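Local coordinates for outer membrane protein Omp121 (Bacteroides thetaiotaomicron, PDB 5FQ8), which probably imports nutrients across the bacterial outer membrane as a calcium-binding member of the TonB-dependent receptor family, with a plug domain and a beta barrel, at residues Lys417-Leu420 against Tyr421-Tyr424; Trp534-Met537 against Leu538-Thr541. One frame throughout, in Å; residues are numbered along the deposited sequence.

Overall arrangement
Two local contacts lie on opposite sides of the chain's centre, their centres about 73 Å apart: one in a connection between barrel strands, the other in a strand hairpin. Contact 1 starts the short helix 420-424 in the long connection after strand 398-417, and is partly buried: N419 and L420 are enclosed while Y421 and A422 lie on the surface. Contact 2 is a tight reversal between strands 513-534 and 538-549, a surface contact with no buried residue. They share no element of structure. In contact 1 a side-chain carbonyl and two main-chain carbonyls serve the first turn of a helix; in contact 2 main-chain bonds pair two strands across a bulge, and one weak bond joins side chains.

Contact 1 (Lys417-Leu420 against Tyr421-Tyr424); sequences KPNL and YALY
The N-cap of the short helix 420-424 is N419, and its side chain supplies the acceptor that the first turn of a helix lacks. Its OD1 receives the N-H of A422, with 2.6 Å between OD1 and N. The donor is tilted 30° from the plane of the amide carbonyl. The side chain reaches it because CG lies anti to the backbone N (chi1 -168°), which swings the amide beside the start of the helix; the A422 methyl lies alongside the N419 amide. Asparagine suits the place doubly, since its ND2 is hydrogen-bonded to L497 O. Proline, with its restricted phi and no N-H to satisfy, suits position 418, which leads into an inverse gamma turn centred on N419 and closed by a weak bond from L420 N to P418 O.

In the helix proper the i to i+4 pattern begins at once: L423 N bonds to N419 O at 3.3 Å and Y424 N to L420 O at 3.0 Å. Apolar contacts add to these bonds, L420 CD2 standing 4.3 Å from Y424 CE2 and P418 CB 4.5 Å from L423 CD1. P418, L420 and L423 all also pack on Y370 of helix 368-374, whose hydroxyl bonds to that of Y424, while the Y424 ring carries L423 CB over the centre of one face.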
ATOM      1  N   LYS B 417      12.593  -4.282  -3.738  1.00 23.17           N
ATOM      2  CA  LYS B 417      13.475  -5.423  -3.895  1.00 23.25           C
ATOM      3  C   LYS B 417      12.776  -6.484  -4.729  1.00 23.51           C
ATOM      4  O   LYS B 417      11.552  -6.627  -4.646  1.00 23.55           O
ATOM      5  CB  LYS B 417      13.882  -6.002  -2.540  1.00 23.07           C
ATOM      6  CG  LYS B 417      12.771  -6.451  -1.639  1.00 23.01           C
ATOM      7  CD  LYS B 417      13.302  -6.583  -0.236  1.00 44.91           C
ATOM      8  CE  LYS B 417      12.407  -7.417   0.645  1.00 44.40           C
ATOM      9  NZ  LYS B 417      12.401  -8.846   0.221  1.00 51.30           N
ATOM     10  N   PRO B 418      13.521  -7.254  -5.518  1.00 23.71           N
ATOM     11  CA  PRO B 418      12.894  -8.136  -6.500  1.00 24.02           C
ATOM     12  C   PRO B 418      12.257  -9.356  -5.866  1.00 40.89           C
ATOM     13  O   PRO B 418      12.514  -9.721  -4.720  1.00 31.53           O
ATOM     14  CB  PRO B 418      14.057  -8.556  -7.401  1.00 24.24           C
ATOM     15  CG  PRO B 418      15.199  -7.724  -7.020  1.00 24.05           C
ATOM     16  CD  PRO B 418      14.982  -7.316  -5.609  1.00 23.72           C
ATOM     17  N   ASN B 419      11.409  -9.996  -6.661  1.00 27.92           N
ATOM     18  CA  ASN B 419      10.867 -11.308  -6.347  1.00 24.50           C
ATOM     19  C   ASN B 419      11.960 -12.311  -6.656  1.00 24.67           C
ATOM     20  O   ASN B 419      11.978 -12.951  -7.708  1.00 25.02           O
ATOM     21  CB  ASN B 419       9.617 -11.584  -7.160  1.00 32.61           C
ATOM     22  CG  ASN B 419       8.870 -12.784  -6.675  1.00 24.94           C
ATOM     23  OD1 ASN B 419       9.441 -13.836  -6.454  1.00 25.04           O
ATOM     24  ND2 ASN B 419       7.584 -12.623  -6.481  1.00 24.98           N
ATOM     25  N   LEU B 420      12.892 -12.432  -5.714  1.00 24.47           N
ATOM     26  CA  LEU B 420      14.001 -13.357  -5.887  1.00 24.64           C
ATOM     27  C   LEU B 420      13.515 -14.796  -6.017  1.00 24.95           C
ATOM     28  O   LEU B 420      14.103 -15.590  -6.764  1.00 25.26           O
ATOM     29  CB  LEU B 420      14.967 -13.216  -4.720  1.00 28.70           C
ATOM     30  CG  LEU B 420      15.633 -11.856  -4.537  1.00 24.12           C
ATOM     31  CD1 LEU B 420      16.339 -11.840  -3.230  1.00 23.90           C
ATOM     32  CD2 LEU B 420      16.614 -11.581  -5.648  1.00 24.29           C
ATOM     33  N   TYR B 421      12.431 -15.145  -5.319  1.00 24.91           N
ATOM     34  CA  TYR B 421      11.913 -16.505  -5.401  1.00 25.23           C
ATOM     35  C   TYR B 421      11.448 -16.832  -6.811  1.00 25.62           C
ATOM     36  O   TYR B 421      11.825 -17.862  -7.377  1.00 29.05           O
ATOM     37  CB  TYR B 421      10.775 -16.705  -4.404  1.00 25.15           C
ATOM     38  CG  TYR B 421      10.295 -18.135  -4.315  1.00 25.49           C
ATOM     39  CD1 TYR B 421      10.912 -19.033  -3.474  1.00 25.53           C
ATOM     40  CD2 TYR B 421       9.241 -18.585  -5.082  1.00 25.81           C
ATOM     41  CE1 TYR B 421      10.497 -20.325  -3.383  1.00 25.88           C
ATOM     42  CE2 TYR B 421       8.820 -19.889  -5.002  1.00 26.16           C
ATOM     43  CZ  TYR B 421       9.456 -20.755  -4.148  1.00 26.19           C
ATOM     44  OH  TYR B 421       9.047 -22.061  -4.041  1.00 26.58           O
ATOM     45  N   ALA B 422      10.628 -15.963  -7.398  1.00 25.60           N
ATOM     46  CA  ALA B 422      10.105 -16.242  -8.725  1.00 26.00           C
ATOM     47  C   ALA B 422      11.213 -16.384  -9.748  1.00 26.23           C
ATOM     48  O   ALA B 422      11.146 -17.239 -10.634  1.00 26.66           O
ATOM     49  CB  ALA B 422       9.154 -15.137  -9.151  1.00 25.94           C
ATOM     50  N   LEU B 423      12.254 -15.569  -9.626  1.00 28.96           N
ATOM     51  CA  LEU B 423      13.270 -15.513 -10.661  1.00 26.21           C
ATOM     52  C   LEU B 423      14.264 -16.652 -10.568  1.00 26.42           C
ATOM     53  O   LEU B 423      14.713 -17.166 -11.595  1.00 26.82           O
ATOM     54  CB  LEU B 423      14.020 -14.202 -10.572  1.00 26.81           C
ATOM     55  CG  LEU B 423      13.266 -12.945 -10.909  1.00 25.78           C
ATOM     56  CD1 LEU B 423      14.129 -11.783 -10.521  1.00 25.46           C
ATOM     57  CD2 LEU B 423      13.035 -12.962 -12.379  1.00 26.22           C
ATOM     58  N   TYR B 424      14.649 -17.046  -9.369  1.00 26.18           N
ATOM     59  CA  TYR B 424      15.841 -17.856  -9.254  1.00 28.52           C
ATOM     60  C   TYR B 424      15.670 -19.127  -8.445  1.00 32.83           C
ATOM     61  O   TYR B 424      16.615 -19.918  -8.393  1.00 37.14           O
ATOM     62  CB  TYR B 424      16.997 -17.015  -8.664  1.00 26.02           C
ATOM     63  CG  TYR B 424      17.256 -15.718  -9.417  1.00 25.93           C
ATOM     64  CD1 TYR B 424      17.687 -15.724 -10.734  1.00 26.61           C
ATOM     65  CD2 TYR B 424      17.057 -14.491  -8.814  1.00 25.52           C
ATOM     66  CE1 TYR B 424      17.913 -14.547 -11.419  1.00 26.25           C
ATOM     67  CE2 TYR B 424      17.272 -13.322  -9.493  1.00 25.47           C
ATOM     68  CZ  TYR B 424      17.700 -13.348 -10.791  1.00 25.84           C
ATOM     69  OH  TYR B 424      17.919 -12.157 -11.457  1.00 25.82           O
TER

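Contact 2 (Trp534-Met537 against Leu538-Thr541); sequences WKNM and LYLT
W534 and L538 form an antiparallel hydrogen-bonded pair, the last rung of a beta hairpin that joins neighbouring strands of the barrel. W534 N reaches L538 O at 2.8 Å, and L538 N returns to W534 O at 3.2 Å. M537 and L538 both stand opposite W534, which makes a classic beta bulge. W534 O therefore accepts twice: M537 N also bonds to it, at 3.1 Å, and both donors arrive from the same face of its plane. That second bond closes a beta turn over W534-M537, of the I'/III' class because K535 and N536 at its corners both have left-handed helical backbone angles; asparagine takes up this conformation more readily than most residues. Short turns of this kind usually lie on the periplasmic side in TonB-dependent receptors, consistent with the touch of Y539 on A39 near the start of the modelled chain.

On the face shared by W534 and L538 the CB atoms lie 4.1 Å apart. The indole then leads away from L538, with K535 CG over one of its faces near the rim and F472 meeting it edge-to-face. M537, with its long extended chain, and L538 both touch F568 of strand 558-569. Y539 has its CG anti to the carbonyl carbon (chi1 -70°), turning the ring back toward the turn, where CE2 comes 3.9 Å from N536 C. The amide and ring planes are 31° apart, and Y539 OH gives a weak hydrogen bond to N536 OD1 at 2.9 Å.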
ATOM      1  N   TRP B 534      27.049  48.800  33.117  1.00 43.25           N
ATOM      2  CA  TRP B 534      27.775  49.891  33.771  1.00 63.58           C
ATOM      3  C   TRP B 534      29.158  50.041  33.144  1.00 63.32           C
ATOM      4  O   TRP B 534      30.061  49.252  33.433  1.00 56.98           O
ATOM      5  CB  TRP B 534      27.896  49.656  35.274  1.00 59.06           C
ATOM      6  CG  TRP B 534      28.374  50.862  36.066  1.00 52.03           C
ATOM      7  CD1 TRP B 534      27.598  51.830  36.623  1.00 55.14           C
ATOM      8  CD2 TRP B 534      29.732  51.215  36.381  1.00 51.09           C
ATOM      9  NE1 TRP B 534      28.377  52.760  37.264  1.00 55.84           N
ATOM     10  CE2 TRP B 534      29.692  52.408  37.129  1.00 54.57           C
ATOM     11  CE3 TRP B 534      30.972  50.639  36.105  1.00 49.65           C
ATOM     12  CZ2 TRP B 534      30.841  53.033  37.600  1.00 55.09           C
ATOM     13  CZ3 TRP B 534      32.114  51.266  36.573  1.00 47.21           C
ATOM     14  CH2 TRP B 534      32.038  52.448  37.315  1.00 51.99           C
ATOM     15  N   LYS B 535      29.318  51.059  32.296  1.00 65.98           N
ATOM     16  CA  LYS B 535      30.634  51.500  31.824  1.00 66.39           C
ATOM     17  C   LYS B 535      31.399  50.378  31.140  1.00 61.68           C
ATOM     18  O   LYS B 535      32.614  50.260  31.292  1.00 59.93           O
ATOM     19  CB  LYS B 535      31.479  52.080  32.963  1.00 71.92           C
ATOM     20  CG  LYS B 535      30.993  53.421  33.495  1.00 70.05           C
ATOM     21  CD  LYS B 535      32.035  54.097  34.375  1.00 67.48           C
ATOM     22  CE  LYS B 535      31.441  55.274  35.138  1.00 71.86           C
ATOM     23  NZ  LYS B 535      32.271  55.652  36.320  1.00 78.38           N
ATOM     24  N   ASN B 536      30.687  49.534  30.400  1.00 70.60           N
ATOM     25  CA  ASN B 536      31.311  48.475  29.605  1.00 58.36           C
ATOM     26  C   ASN B 536      32.237  47.597  30.442  1.00 55.37           C
ATOM     27  O   ASN B 536      33.222  47.050  29.945  1.00 55.64           O
ATOM     28  CB  ASN B 536      32.060  49.071  28.412  1.00 67.26           C
ATOM     29  CG  ASN B 536      31.134  49.840  27.482  1.00 69.51           C
ATOM     30  OD1 ASN B 536      29.995  49.430  27.246  1.00 67.42           O
ATOM     31  ND2 ASN B 536      31.620  50.953  26.949  1.00 72.77           N
ATOM     32  N   MET B 537      31.914  47.449  31.722  1.00 48.06           N
ATOM     33  CA  MET B 537      32.712  46.701  32.679  1.00 43.59           C
ATOM     34  C   MET B 537      31.846  45.667  33.383  1.00 42.29           C
ATOM     35  O   MET B 537      32.256  44.514  33.561  1.00 41.78           O
ATOM     36  CB  MET B 537      33.347  47.673  33.675  1.00 46.04           C
ATOM     37  CG  MET B 537      34.174  47.083  34.814  1.00 48.86           C
ATOM     38  SD  MET B 537      34.779  48.392  35.916  1.00 50.45           S
ATOM     39  CE  MET B 537      35.924  47.516  36.962  1.00 52.52           C
ATOM     40  N   LEU B 538      30.657  46.086  33.800  1.00 42.48           N
ATOM     41  CA  LEU B 538      29.673  45.232  34.454  1.00 42.07           C
ATOM     42  C   LEU B 538      28.463  45.085  33.549  1.00 41.41           C
ATOM     43  O   LEU B 538      27.770  46.064  33.264  1.00 41.76           O
ATOM     44  CB  LEU B 538      29.242  45.808  35.798  1.00 42.92           C
ATOM     45  CG  LEU B 538      30.140  45.554  36.995  1.00 51.00           C
ATOM     46  CD1 LEU B 538      29.711  46.453  38.127  1.00 48.51           C
ATOM     47  CD2 LEU B 538      30.042  44.112  37.412  1.00 42.82           C
ATOM     48  N   TYR B 539      28.209  43.866  33.108  1.00 40.49           N
ATOM     49  CA  TYR B 539      27.051  43.554  32.296  1.00 39.82           C
ATOM     50  C   TYR B 539      26.173  42.582  33.063  1.00 46.87           C
ATOM     51  O   TYR B 539      26.676  41.624  33.651  1.00 39.26           O
ATOM     52  CB  TYR B 539      27.477  42.960  30.969  1.00 45.64           C
ATOM     53  CG  TYR B 539      28.139  43.935  30.033  1.00 49.02           C
ATOM     54  CD1 TYR B 539      27.397  44.905  29.375  1.00 50.48           C
ATOM     55  CD2 TYR B 539      29.495  43.856  29.769  1.00 45.74           C
ATOM     56  CE1 TYR B 539      27.991  45.774  28.495  1.00 52.31           C
ATOM     57  CE2 TYR B 539      30.099  44.719  28.893  1.00 50.15           C
ATOM     58  CZ  TYR B 539      29.346  45.678  28.260  1.00 56.10           C
ATOM     59  OH  TYR B 539      29.957  46.546  27.385  1.00 64.98           O
ATOM     60  N   LEU B 540      24.874  42.834  33.064  1.00 44.38           N
ATOM     61  CA  LEU B 540      23.924  42.001  33.779  1.00 40.85           C
ATOM     62  C   LEU B 540      22.715  41.738  32.896  1.00 39.92           C
ATOM     63  O   LEU B 540      22.310  42.591  32.104  1.00 40.74           O
ATOM     64  CB  LEU B 540      23.486  42.660  35.079  1.00 41.80           C
ATOM     65  CG  LEU B 540      22.590  41.855  36.010  1.00 42.66           C
ATOM     66  CD1 LEU B 540      23.413  40.871  36.796  1.00 46.74           C
ATOM     67  CD2 LEU B 540      21.844  42.784  36.932  1.00 46.78           C
ATOM     68  N   THR B 541      22.137  40.549  33.037  1.00 37.94           N
ATOM     69  CA  THR B 541      20.993  40.172  32.222  1.00 37.34           C
ATOM     70  C   THR B 541      20.015  39.330  33.022  1.00 40.57           C
ATOM     71  O   THR B 541      20.418  38.391  33.709  1.00 37.00           O
ATOM     72  CB  THR B 541      21.455  39.410  30.986  1.00 36.51           C
ATOM     73  OG1 THR B 541      22.614  40.050  30.451  1.00 36.74           O
ATOM     74  CG2 THR B 541      20.374  39.410  29.952  1.00 36.06           C
TER